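Local coordinates for protein DELTA1-pyrroline-2-carboxylate reductase (PDB 6T3E) that probably catalyses the NAD(P)H-dependent reduction of delta1-pyrroline-2-carboxylate to L-proline, a step of L-hydroxyproline metabolism, at residues B[212-217]-B[233-238]. Residues are numbered along the deposited sequence; the frame is centred on the assembly and turned at random.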
loop_
_atom_site.group_PDB
_atom_site.type_symbol
_atom_site.label_atom_id
_atom_site.label_comp_id
_atom_site.label_asym_id
_atom_site.label_seq_id
_atom_site.Cartn_x
_atom_site.Cartn_y
_atom_site.Cartn_z
ATOM N N GLU B 212 -20.248 31.838 14.829
ATOM C CA GLU B 212 -19.871 32.221 16.185
ATOM C C GLU B 212 -18.572 31.552 16.617
ATOM O O GLU B 212 -17.709 32.196 17.223
ATOM C CB GLU B 212 -21.001 31.879 17.161
ATOM C CG GLU B 212 -20.712 32.290 18.588
ATOM C CD GLU B 212 -21.860 31.981 19.509
ATOM O OE1 GLU B 212 -21.669 32.016 20.745
ATOM O OE2 GLU B 212 -22.959 31.693 18.984
ATOM N N ALA B 213 -18.419 30.257 16.331
ATOM C CA ALA B 213 -17.188 29.569 16.702
ATOM C C ALA B 213 -15.988 30.170 15.987
ATOM O O ALA B 213 -14.902 30.267 16.563
ATOM C CB ALA B 213 -17.300 28.078 16.394
ATOM N N THR B 214 -16.170 30.604 14.736
ATOM C CA THR B 214 -15.061 31.189 13.988
ATOM C C THR B 214 -14.721 32.592 14.492
ATOM O O THR B 214 -13.542 32.928 14.662
ATOM C CB THR B 214 -15.405 31.203 12.498
ATOM O OG1 THR B 214 -15.740 29.873 12.080
ATOM C CG2 THR B 214 -14.242 31.722 11.661
ATOM N N GLU B 215 -15.739 33.406 14.777
ATOM C CA GLU B 215 -15.502 34.795 15.154
ATOM C C GLU B 215 -14.797 34.913 16.498
ATOM O O GLU B 215 -13.996 35.834 16.696
ATOM C CB GLU B 215 -16.825 35.562 15.194
ATOM C CG GLU B 215 -17.127 36.332 13.915
ATOM C CD GLU B 215 -18.561 36.819 13.843
ATOM O OE1 GLU B 215 -18.962 37.307 12.767
ATOM O OE2 GLU B 215 -19.282 36.719 14.860
ATOM N N LYS B 216 -15.069 34.002 17.429
ATOM C CA LYS B 216 -14.546 34.121 18.782
ATOM C C LYS B 216 -13.263 33.334 19.005
ATOM O O LYS B 216 -12.763 33.307 20.134
ATOM C CB LYS B 216 -15.604 33.674 19.795
ATOM C CG LYS B 216 -16.881 34.469 19.724
ATOM C CD LYS B 216 -18.032 33.708 20.335
ATOM C CE LYS B 216 -18.149 33.972 21.825
ATOM N NZ LYS B 216 -19.487 33.548 22.307
ATOM N N SER B 217 -12.711 32.719 17.963
ATOM C CA SER B 217 -11.576 31.816 18.096
ATOM C C SER B 217 -10.245 32.557 18.084
ATOM O O SER B 217 -10.025 33.460 17.271
ATOM C CB SER B 217 -11.576 30.795 16.960
ATOM O OG SER B 217 -12.620 29.859 17.106
ATOM N N GLY B 233 -14.523 33.155 5.137
ATOM C CA GLY B 233 -13.401 34.002 5.492
ATOM C C GLY B 233 -13.822 35.315 6.117
ATOM O O GLY B 233 -13.112 35.848 6.973
ATOM N N GLY B 234 -15.010 35.815 5.759
ATOM C CA GLY B 234 -15.497 37.073 6.303
ATOM C C GLY B 234 -15.615 37.090 7.815
ATOM O O GLY B 234 -15.678 38.171 8.414
ATOM N N TRP B 235 -15.655 35.914 8.447
ATOM C CA TRP B 235 -15.772 35.816 9.894
ATOM C C TRP B 235 -14.434 35.858 10.611
ATOM O O TRP B 235 -14.392 36.227 11.792
ATOM C CB TRP B 235 -16.493 34.523 10.286
ATOM C CG TRP B 235 -17.766 34.285 9.538
ATOM C CD1 TRP B 235 -18.606 35.232 9.001
ATOM C CD2 TRP B 235 -18.354 33.013 9.244
ATOM N NE1 TRP B 235 -19.670 34.619 8.389
ATOM C CE2 TRP B 235 -19.545 33.260 8.532
ATOM C CE3 TRP B 235 -17.994 31.687 9.519
ATOM C CZ2 TRP B 235 -20.374 32.231 8.093
ATOM C CZ3 TRP B 235 -18.820 30.667 9.077
ATOM C CH2 TRP B 235 -19.990 30.946 8.364
ATOM N N ILE B 236 -13.351 35.483 9.938
ATOM C CA ILE B 236 -12.064 35.314 10.603
ATOM C C ILE B 236 -11.437 36.678 10.870
ATOM O O ILE B 236 -11.087 37.407 9.935
ATOM C CB ILE B 236 -11.132 34.436 9.761
ATOM C CG1 ILE B 236 -11.925 33.272 9.155
ATOM C CG2 ILE B 236 -9.995 33.930 10.611
ATOM C CD1 ILE B 236 -11.083 32.251 8.411
ATOM N N ARG B 237 -11.249 37.002 12.146
ATOM C CA ARG B 237 -10.539 38.218 12.503
ATOM C C ARG B 237 -9.038 37.946 12.521
ATOM O O ARG B 237 -8.589 36.802 12.464
ATOM C CB ARG B 237 -11.016 38.759 13.853
ATOM C CG ARG B 237 -11.043 37.750 14.972
ATOM C CD ARG B 237 -11.392 38.426 16.291
ATOM N NE ARG B 237 -11.353 37.493 17.414
ATOM C CZ ARG B 237 -10.237 37.005 17.952
ATOM N NH1 ARG B 237 -9.049 37.353 17.469
ATOM N NH2 ARG B 237 -10.309 36.163 18.976
ATOM N N GLU B 238 -8.257 39.018 12.571
ATOM C CA GLU B 238 -6.814 38.866 12.526
ATOM C C GLU B 238 -6.298 38.133 13.762
ATOM O O GLU B 238 -6.955 38.055 14.808
ATOM C CB GLU B 238 -6.128 40.224 12.390
ATOM C CG GLU B 238 -6.839 41.369 13.061
ATOM C CD GLU B 238 -6.140 42.693 12.808
ATOM O OE1 GLU B 238 -5.541 43.242 13.762
ATOM O OE2 GLU B 238 -6.178 43.179 11.655
#
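The backbones of helix 210-215 and the 3-10 turn 233-235 come nearest at Glu215 and Trp235, whose CA atoms are 5.4 Å apart. Both belong to the Rossmann-type domain that binds NADH, and the side chain of Trp235 is about 10 Å from the bound dinucleotide. The helix leads into strand 219-222 of the parallel sheet, and the turn lies in the loop between that strand and its parallel neighbour 241-244. The methyl CG2 of Thr214 packs against both Trp235 and Ile236. It lies 3.7 Å from CG1 of Ile236 and 3.8 Å from CB of Trp235. Thr214 OG1 lies beside the backbone N (chi1 -55°), which turns CG2 to these two residues. The hydroxyl is at the edge of the indole, near its plane and close to CE3, and is hydrogen-bonded to the carbonyl of Ala210, one turn earlier. The Trp235 side chain also touches Ala210 and Arg211 of the same helix. The side chain of Glu215 crosses that of Trp235 at about a right angle, and CG of Glu215 lies 3.5 Å from Trp235 O. The Glu215 carboxylate, turned 82° from the indole plane, forms a salt bridge with Arg211. Arg237 stretches out to the backbone carbonyls of Glu215 and Ser217. Its NH2 forms a salt bridge with Asp218. Ser217 O lies over one face of the guanidinium, toward its rim, without a hydrogen bond. Arg237 NE gives a weak, bent hydrogen bond to Glu215 O, 3.2 Å long with an N-H...O angle of 127°.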